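Local coordinates for phosphate-binding protein (Unidentified prokaryotic organism, PDB 3W9V) that binds inorganic phosphate as a member of the PstS family of phosphate-binding proteins, at residues 193-196 against 197-200; 147-150 against 151-154; 75-79 against 80-84; 121-124 against 125-128. The protein carries 1 engineered substitution. All blocks are in the same frame, centred on the assembly; numbering follows the deposited sequence.

Contact 1: residues 193-196 against 197-200; sequences GVMA and ALND
M195 and L198 run side by side along one flank of helix 190-199 and point the same way, their ends meeting where the M195 CE methyl lies 3.8 Å from L198 CD2. The torsions of M195 account for the meeting. Its chain sets off with CG anti to the carbonyl carbon (chi1 -73°) and then bends at both chi2 and chi3, which curls CE back toward the next turn of the helix although the side chain starts out directed away from it. The sulfur follows the same path, with M195 SD 4.0 Å from L198 CD2. N199 approaches differently: its side chain slants across that of M195, and its amide nitrogen ND2 stands 3.9 Å from M195 CE, a van der Waals contact.

Beneath these side chains the backbone keeps alpha-helical i to i+4 bonds. A197 N donates to G193 O at 3.1 Å, L198 N to V194 O at 2.9 Å and N199 N to M195 O at 2.9 Å. D200 is non-helical (psi 112°), and its OD1 bonds to the T202 hydroxyl, while N199 OD1 bonds to a glycerol, probably from the crystallisation liquor. V194 and A197 touch V138 of strand 136-140, and L198 touches P96.

The chemistry therefore divides in two: dispersion between methyl and thioether groups joins the side chains of M195 and L198, whereas directional hydrogen bonding is left to the backbone and to the polar side chains of N199 and D200.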
loop_
_atom_site.group_PDB
_atom_site.type_symbol
_atom_site.label_atom_id
_atom_site.label_comp_id
_atom_site.label_asym_id
_atom_site.label_seq_id
_atom_site.Cartn_x
_atom_site.Cartn_y
_atom_site.Cartn_z
ATOM N N GLY A 193 0.179 1.623 -15.509
ATOM C CA GLY A 193 1.130 2.262 -16.401
ATOM C C GLY A 193 2.533 1.706 -16.236
ATOM O O GLY A 193 3.246 1.494 -17.221
ATOM N N VAL A 194 2.933 1.452 -14.994
ATOM C CA VAL A 194 4.228 0.842 -14.750
ATOM C C VAL A 194 4.290 -0.577 -15.324
ATOM O O VAL A 194 5.270 -0.933 -15.976
ATOM C CB VAL A 194 4.608 0.881 -13.264
ATOM C CG1 VAL A 194 5.807 -0.011 -13.003
ATOM C CG2 VAL A 194 4.925 2.310 -12.849
ATOM N N MET A 195 3.248 -1.380 -15.123
ATOM C CA MET A 195 3.259 -2.728 -15.688
ATOM C C MET A 195 3.271 -2.720 -17.216
ATOM O O MET A 195 3.916 -3.565 -17.839
ATOM C CB MET A 195 2.102 -3.581 -15.162
ATOM C CG MET A 195 2.274 -4.030 -13.712
ATOM S SD MET A 195 3.841 -4.864 -13.348
ATOM C CE MET A 195 3.707 -6.339 -14.356
ATOM N N ALA A 196 2.578 -1.759 -17.822
ATOM C CA ALA A 196 2.585 -1.644 -19.280
ATOM C C ALA A 196 3.995 -1.326 -19.789
ATOM O O ALA A 196 4.440 -1.870 -20.806
ATOM C CB ALA A 196 1.587 -0.587 -19.743
ATOM N N ALA A 197 4.706 -0.463 -19.071
ATOM C CA ALA A 197 6.087 -0.152 -19.420
ATOM C C ALA A 197 6.986 -1.370 -19.219
ATOM O O ALA A 197 7.837 -1.671 -20.058
ATOM C CB ALA A 197 6.595 1.025 -18.600
ATOM N N LEU A 198 6.791 -2.078 -18.109
ATOM C CA LEU A 198 7.585 -3.263 -17.822
ATOM C C LEU A 198 7.414 -4.309 -18.922
ATOM O O LEU A 198 8.381 -4.952 -19.343
ATOM C CB LEU A 198 7.170 -3.861 -16.481
ATOM C CG LEU A 198 8.075 -4.984 -15.974
ATOM C CD1 LEU A 198 9.383 -4.417 -15.445
ATOM C CD2 LEU A 198 7.377 -5.808 -14.915
ATOM N N ASN A 199 6.178 -4.462 -19.389
ATOM C CA ASN A 199 5.826 -5.490 -20.366
ATOM C C ASN A 199 5.964 -5.072 -21.831
ATOM O O ASN A 199 5.701 -5.869 -22.731
ATOM C CB ASN A 199 4.399 -5.987 -20.114
ATOM C CG ASN A 199 4.301 -6.880 -18.895
ATOM O OD1 ASN A 199 5.220 -7.642 -18.594
ATOM N ND2 ASN A 199 3.181 -6.796 -18.188
ATOM N N ASP A 200 6.375 -3.830 -22.064
ATOM C CA ASP A 200 6.506 -3.284 -23.415
ATOM C C ASP A 200 7.550 -4.050 -24.220
ATOM O O ASP A 200 8.740 -3.974 -23.926
ATOM C CB ASP A 200 6.906 -1.811 -23.324
ATOM C CG ASP A 200 6.827 -1.088 -24.658
ATOM O OD1 ASP A 200 6.609 -1.739 -25.701
ATOM O OD2 ASP A 200 6.994 0.148 -24.659
#

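Contact 2: residues 147-150 against 151-154; sequences TELF and TRFL
R152 NH1 forms a salt bridge with E148 OE2 at 3.0 Å, one helical turn apart on helix 145-157. E148 OE2 lies close to the guanidinium plane, at its edge, but NH1 meets OE2 from above the carboxylate plane, and the two planes stand 80° apart. A water bridges the pair, donating to E148 OE2 at 2.7 Å and accepting from R152 NH2 at 3.0 Å. The R152 chain bends at chi3 (-70°), turning its guanidinium back along the helix toward E148, and L149 CD2 nears the edge of that group. The carboxylate is shared further, because E148 OE1 bonds to S62 OG and OE2 also accepts from the backbone N of K63. Replacing R152 by an alanine would probably leave this carboxylate without its cationic mate in this helix and the bridging water without its NH2 donor.

T151 N reaches T147 O at 2.8 Å in a nearly straight bond (169°), and T151 OG1 sits 2.9 Å from that same oxygen. R152 N to E148 O and L154 N to F150 O continue the alpha-helical i to i+4 pattern. Helix 145-157 belongs to the periplasmic-binding-protein fold of the PstS family, and the T147 side chain lies about 6 Å from a bound phosphate, its hydroxyl bonded to Y210 OH.

Packing takes over on another flank. L154 CD1 lies over a face of the F150 ring, 4.1 Å from its centroid, in a CH-pi contact. The same ring stacks with Y210 and meets F116 edge-to-face. Farther out, F153 packs against V109 and L112 of helix 109-117.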
loop_
_atom_site.group_PDB
_atom_site.type_symbol
_atom_site.label_atom_id
_atom_site.label_comp_id
_atom_site.label_asym_id
_atom_site.label_seq_id
_atom_site.Cartn_x
_atom_site.Cartn_y
_atom_site.Cartn_z
ATOM N N THR A 147 5.142 3.484 -3.716
ATOM C CA THR A 147 6.452 4.092 -3.503
ATOM C C THR A 147 6.752 4.290 -2.016
ATOM O O THR A 147 7.871 4.037 -1.574
ATOM C CB THR A 147 6.590 5.425 -4.249
ATOM O OG1 THR A 147 6.454 5.181 -5.650
ATOM C CG2 THR A 147 7.952 6.060 -3.986
ATOM N N GLU A 148 5.774 4.749 -1.242
ATOM C CA GLU A 148 6.004 4.951 0.183
ATOM C C GLU A 148 6.326 3.627 0.875
ATOM O O GLU A 148 7.281 3.544 1.654
ATOM C CB GLU A 148 4.809 5.637 0.852
ATOM C CG GLU A 148 5.044 5.930 2.327
ATOM C CD GLU A 148 3.947 6.781 2.933
ATOM O OE1 GLU A 148 3.750 7.914 2.437
ATOM O OE2 GLU A 148 3.296 6.313 3.900
ATOM N N LEU A 149 5.543 2.587 0.597
ATOM C CA LEU A 149 5.808 1.279 1.189
ATOM C C LEU A 149 7.183 0.740 0.813
ATOM O O LEU A 149 7.871 0.137 1.642
ATOM C CB LEU A 149 4.741 0.272 0.762
ATOM C CG LEU A 149 3.326 0.525 1.280
ATOM C CD1 LEU A 149 2.363 -0.513 0.711
ATOM C CD2 LEU A 149 3.294 0.526 2.803
ATOM N N PHE A 150 7.572 0.939 -0.444
ATOM C CA PHE A 150 8.851 0.433 -0.951
ATOM C C PHE A 150 10.042 1.225 -0.402
ATOM O O PHE A 150 11.025 0.639 0.068
ATOM C CB PHE A 150 8.825 0.458 -2.484
ATOM C CG PHE A 150 10.055 -0.119 -3.147
ATOM C CD1 PHE A 150 10.498 -1.398 -2.859
ATOM C CD2 PHE A 150 10.739 0.617 -4.100
ATOM C CE1 PHE A 150 11.616 -1.924 -3.499
ATOM C CE2 PHE A 150 11.852 0.093 -4.737
ATOM C CZ PHE A 150 12.286 -1.173 -4.435
ATOM N N THR A 151 9.956 2.555 -0.454
ATOM C CA THR A 151 11.046 3.383 0.059
ATOM C C THR A 151 11.189 3.280 1.573
ATOM O O THR A 151 12.281 3.487 2.098
ATOM C CB THR A 151 10.961 4.862 -0.378
ATOM O OG1 THR A 151 9.763 5.474 0.124
ATOM C CG2 THR A 151 11.038 4.989 -1.895
ATOM N N ARG A 152 10.113 2.933 2.273
ATOM C CA ARG A 152 10.253 2.714 3.707
ATOM C C ARG A 152 11.174 1.517 3.948
ATOM O O ARG A 152 12.008 1.526 4.860
ATOM C CB ARG A 152 8.902 2.533 4.395
ATOM C CG ARG A 152 9.029 2.519 5.911
ATOM C CD ARG A 152 7.673 2.573 6.598
ATOM N NE ARG A 152 7.028 3.877 6.438
ATOM C CZ ARG A 152 5.873 4.082 5.809
ATOM N NH1 ARG A 152 5.393 5.318 5.735
ATOM N NH2 ARG A 152 5.197 3.068 5.274
ATOM N N PHE A 153 11.053 0.503 3.100
ATOM C CA PHE A 153 11.920 -0.665 3.198
ATOM C C PHE A 153 13.360 -0.311 2.823
ATOM O O PHE A 153 14.302 -0.681 3.537
ATOM C CB PHE A 153 11.405 -1.806 2.315
ATOM C CG PHE A 153 12.268 -3.032 2.372
ATOM C CD1 PHE A 153 12.136 -3.934 3.413
ATOM C CD2 PHE A 153 13.217 -3.278 1.393
ATOM C CE1 PHE A 153 12.938 -5.062 3.479
ATOM C CE2 PHE A 153 14.024 -4.408 1.456
ATOM C CZ PHE A 153 13.881 -5.297 2.502
ATOM N N LEU A 154 13.535 0.408 1.714
ATOM C CA LEU A 154 14.874 0.816 1.288
ATOM C C LEU A 154 15.550 1.679 2.356
ATOM O O LEU A 154 16.745 1.528 2.624
ATOM C CB LEU A 154 14.828 1.577 -0.034
ATOM C CG LEU A 154 14.207 0.855 -1.234
ATOM C CD1 LEU A 154 14.221 1.787 -2.430
ATOM C CD2 LEU A 154 14.920 -0.454 -1.552
HETATM O O HOH W 1 2.634 3.717 3.896
#

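Contact 3: residues 75-79 against 80-84; sequences DKEPG and WGKLI
K76 O accepts W80 N at 2.8 Å, nearly along the C=O axis, and also takes a weak bond from G79 N. A second backbone bond of equal length, G81 N to E77 O, follows one residue later. Its donor is tilted 30° from the carbonyl plane as the chain leaves helix 77-80.

G81 is the first residue past the helix, with a phi of 92°, at which a CB would jam against the preceding carbonyl oxygen. This turn leads from the helix into strand 83-92, an outer strand of the five-stranded mixed sheet. E77 is bridged by water to the start of the strand, from OE1 to L83 N, and by a second water to K82, from OE2 to NZ. K82 NZ also bonds to G268 O.

The K76 and W80 side chains lie side by side and point the same way. A bend at chi2 (-57°) brings K76 CD over the six-membered ring of W80, 4.1 Å from its centroid, a CH-pi contact. With a serine in place of W80 the K76 methylenes would probably lose this apolar face, and a gap would be likely to open beside Y72 of helix 66-75. E77 and K82 also run alongside each other, with OE2 of E77 3.5 Å from CG of K82.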
loop_
_atom_site.group_PDB
_atom_site.type_symbol
_atom_site.label_atom_id
_atom_site.label_comp_id
_atom_site.label_asym_id
_atom_site.label_seq_id
_atom_site.Cartn_x
_atom_site.Cartn_y
_atom_site.Cartn_z
ATOM N N ASP A 75 -9.749 22.720 9.795
ATOM C CA ASP A 75 -10.611 23.233 8.727
ATOM C C ASP A 75 -11.920 22.475 8.536
ATOM O O ASP A 75 -12.947 23.077 8.208
ATOM C CB ASP A 75 -9.885 23.211 7.376
ATOM C CG ASP A 75 -8.752 24.205 7.292
ATOM O OD1 ASP A 75 -8.598 25.024 8.219
ATOM O OD2 ASP A 75 -8.019 24.167 6.280
ATOM N N LYS A 76 -11.876 21.153 8.690
ATOM C CA LYS A 76 -12.997 20.307 8.278
ATOM C C LYS A 76 -13.697 19.598 9.432
ATOM O O LYS A 76 -14.919 19.453 9.422
ATOM C CB LYS A 76 -12.539 19.260 7.253
ATOM C CG LYS A 76 -11.842 19.824 6.023
ATOM C CD LYS A 76 -12.713 20.825 5.282
ATOM C CE LYS A 76 -12.078 21.195 3.950
ATOM N NZ LYS A 76 -12.768 22.341 3.296
ATOM N N GLU A 77 -12.923 19.132 10.406
ATOM C CA GLU A 77 -13.476 18.370 11.526
ATOM C C GLU A 77 -14.635 19.037 12.290
ATOM O O GLU A 77 -15.591 18.349 12.655
ATOM C CB GLU A 77 -12.359 17.947 12.487
ATOM C CG GLU A 77 -12.825 17.203 13.725
ATOM C CD GLU A 77 -11.668 16.737 14.586
ATOM O OE1 GLU A 77 -10.587 16.434 14.031
ATOM O OE2 GLU A 77 -11.846 16.673 15.822
ATOM N N PRO A 78 -14.570 20.365 12.533
ATOM C CA PRO A 78 -15.694 20.968 13.265
ATOM C C PRO A 78 -17.050 20.755 12.588
ATOM O O PRO A 78 -18.040 20.511 13.278
ATOM C CB PRO A 78 -15.337 22.455 13.281
ATOM C CG PRO A 78 -13.853 22.466 13.253
ATOM C CD PRO A 78 -13.480 21.341 12.332
ATOM N N GLY A 79 -17.089 20.821 11.263
ATOM C CA GLY A 79 -18.339 20.663 10.546
ATOM C C GLY A 79 -18.605 19.260 10.031
ATOM O O GLY A 79 -19.759 18.873 9.845
ATOM N N TRP A 80 -17.542 18.494 9.797
ATOM C CA TRP A 80 -17.674 17.183 9.156
ATOM C C TRP A 80 -17.409 15.992 10.075
ATOM O O TRP A 80 -17.708 14.850 9.715
ATOM C CB TRP A 80 -16.752 17.092 7.939
ATOM C CG TRP A 80 -17.158 17.968 6.801
ATOM C CD1 TRP A 80 -18.305 18.705 6.697
ATOM C CD2 TRP A 80 -16.428 18.190 5.592
ATOM N NE1 TRP A 80 -18.330 19.375 5.496
ATOM C CE2 TRP A 80 -17.188 19.078 4.800
ATOM C CE3 TRP A 80 -15.205 17.727 5.101
ATOM C CZ2 TRP A 80 -16.764 19.508 3.546
ATOM C CZ3 TRP A 80 -14.785 18.154 3.852
ATOM C CH2 TRP A 80 -15.561 19.041 3.092
ATOM N N GLY A 81 -16.866 16.253 11.257
ATOM C CA GLY A 81 -16.490 15.183 12.161
ATOM C C GLY A 81 -15.050 14.753 11.957
ATOM O O GLY A 81 -14.389 15.170 11.001
ATOM N N LYS A 82 -14.566 13.913 12.863
ATOM C CA LYS A 82 -13.215 13.365 12.782
ATOM C C LYS A 82 -13.011 12.500 11.557
ATOM O O LYS A 82 -13.888 11.724 11.181
ATOM C CB LYS A 82 -12.918 12.516 14.021
ATOM C CG LYS A 82 -12.714 13.343 15.272
ATOM C CD LYS A 82 -12.588 12.489 16.533
ATOM C CE LYS A 82 -11.380 11.560 16.513
ATOM N NZ LYS A 82 -10.089 12.257 16.308
ATOM N N LEU A 83 -11.838 12.590 10.947
ATOM C CA LEU A 83 -11.511 11.571 9.972
ATOM C C LEU A 83 -11.054 10.295 10.671
ATOM O O LEU A 83 -10.594 10.308 11.825
ATOM C CB LEU A 83 -10.524 12.040 8.901
ATOM C CG LEU A 83 -9.025 12.167 9.161
ATOM C CD1 LEU A 83 -8.286 10.828 9.291
ATOM C CD2 LEU A 83 -8.414 12.977 8.028
ATOM N N ILE A 84 -11.204 9.204 9.933
ATOM C CA ILE A 84 -10.843 7.865 10.347
ATOM C C ILE A 84 -9.845 7.340 9.325
ATOM O O ILE A 84 -10.100 7.411 8.115
ATOM C CB ILE A 84 -12.093 6.954 10.362
ATOM C CG1 ILE A 84 -13.059 7.407 11.459
ATOM C CG2 ILE A 84 -11.697 5.499 10.550
ATOM C CD1 ILE A 84 -14.438 6.760 11.386
HETATM O O HOH W 2 -9.934 14.751 12.064
HETATM O O HOH W 3 -10.330 14.836 17.478
#

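Contact 4: residues 121-124 against 125-128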
loop_
_atom_site.group_PDB
_atom_site.type_symbol
_atom_site.label_atom_id
_atom_site.label_comp_id
_atom_site.label_asym_id
_atom_site.label_seq_id
_atom_site.Cartn_x
_atom_site.Cartn_y
_atom_site.Cartn_z
ATOM N N ALA A 121 24.160 -2.074 -12.306
ATOM C CA ALA A 121 23.564 -1.629 -13.561
ATOM C C ALA A 121 23.424 -2.749 -14.589
ATOM O O ALA A 121 22.830 -2.552 -15.648
ATOM C CB ALA A 121 24.370 -0.476 -14.144
ATOM N N ASP A 122 23.972 -3.917 -14.274
ATOM C CA ASP A 122 23.929 -5.058 -15.179
ATOM C C ASP A 122 23.406 -6.293 -14.456
ATOM O O ASP A 122 23.730 -6.525 -13.291
ATOM C CB ASP A 122 25.322 -5.340 -15.756
ATOM C CG ASP A 122 25.277 -6.246 -16.971
ATOM O OD1 ASP A 122 25.277 -5.717 -18.104
ATOM O OD2 ASP A 122 25.234 -7.483 -16.801
ATOM N N TRP A 123 22.595 -7.079 -15.158
ATOM C CA TRP A 123 22.018 -8.300 -14.608
ATOM C C TRP A 123 23.068 -9.305 -14.129
ATOM O O TRP A 123 22.776 -10.158 -13.290
ATOM C CB TRP A 123 21.077 -8.951 -15.628
ATOM C CG TRP A 123 19.722 -8.314 -15.660
ATOM C CD1 TRP A 123 19.293 -7.333 -16.507
ATOM C CD2 TRP A 123 18.621 -8.608 -14.793
ATOM N NE1 TRP A 123 17.987 -7.001 -16.221
ATOM C CE2 TRP A 123 17.555 -7.768 -15.172
ATOM C CE3 TRP A 123 18.435 -9.499 -13.733
ATOM C CZ2 TRP A 123 16.316 -7.799 -14.531
ATOM C CZ3 TRP A 123 17.206 -9.527 -13.097
ATOM C CH2 TRP A 123 16.165 -8.681 -13.499
ATOM N N SER A 124 24.291 -9.197 -14.644
ATOM C CA SER A 124 25.367 -10.101 -14.235
ATOM C C SER A 124 25.758 -9.909 -12.767
ATOM O O SER A 124 26.416 -10.768 -12.175
ATOM C CB SER A 124 26.595 -9.934 -15.137
ATOM O OG SER A 124 27.077 -8.603 -15.101
ATOM N N GLY A 125 25.347 -8.783 -12.189
ATOM C CA GLY A 125 25.600 -8.496 -10.789
ATOM C C GLY A 125 24.625 -9.157 -9.827
ATOM O O GLY A 125 24.717 -8.957 -8.614
ATOM N N ILE A 126 23.690 -9.937 -10.357
ATOM C CA ILE A 126 22.759 -10.687 -9.522
ATOM C C ILE A 126 23.209 -12.137 -9.488
ATOM O O ILE A 126 23.062 -12.860 -10.470
ATOM C CB ILE A 126 21.317 -10.611 -10.059
ATOM C CG1 ILE A 126 20.916 -9.155 -10.309
ATOM C CG2 ILE A 126 20.353 -11.295 -9.098
ATOM C CD1 ILE A 126 20.981 -8.281 -9.084
ATOM N N THR A 127 23.772 -12.555 -8.360
ATOM C CA THR A 127 24.359 -13.886 -8.278
ATOM C C THR A 127 23.306 -14.967 -8.490
ATOM O O THR A 127 22.194 -14.882 -7.959
ATOM C CB THR A 127 25.095 -14.117 -6.941
ATOM O OG1 THR A 127 24.164 -14.043 -5.855
ATOM C CG2 THR A 127 26.188 -13.077 -6.742
ATOM N N GLY A 128 23.654 -15.960 -9.304
ATOM C CA GLY A 128 22.800 -17.111 -9.532
ATOM C C GLY A 128 21.710 -16.939 -10.575
ATOM O O GLY A 128 21.046 -17.908 -10.938
HETATM O O HOH W 4 22.946 -13.000 -13.261
#
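Backbone bonds cross the contact in two i to i+3 steps: G125 N donates to D122 O at 3.0 Å, and I126 N to W123 O at 3.1 Å. Both donors come from well above the carbonyl planes, by 45° and 55° respectively. A water spans the same turn, lying 2.8 Å from W123 O and from I126 O.

Side-chain bonds start the turn. D122 OD2 receives S124 N at 2.9 Å, on the anti side of the carboxylate, and S124 OG at 2.7 Å, from above its plane. The S124 hydroxyl gets there by standing between its own backbone N and carbonyl carbon (chi1 59°). OD2 takes a further bond from G133 N, so three donors grip one oxygen and hold the carboxylate in place. The bond from S124 N makes this an Asx turn, and it overlaps the start of a short 3-10 segment in the loop between helix 109-117 and strand 136-140.

Apolar contact is looser. I126 CG1 comes within 4.2 Å of W123 CE3, oblique to the indole ring. Elsewhere the indole meets the ring of F97 and bonds through NE1 to G206 O, while I126 packs on V115 and E111 of helix 109-117.

How the contacts relate
Along the chain the four contacts follow one another without interlocking, in the order 3, 4, 2, 1, and none touches another. Contact 2 is the most central, its centre about 10 Å from that of the chain, and it is the one beside the bound phosphate. From its centre those of contacts 1, 3 and 4 lie about 20, 29 and 22 Å away. Contacts 1 and 4 are on the same side of the chain's centre, their nearest atoms about 8 Å apart, and contact 3 lies on the opposite side from both, its centre about 51 Å from that of contact 4. Helix 109-117 links contacts 2 and 4, since F153 and I126 both pack on it.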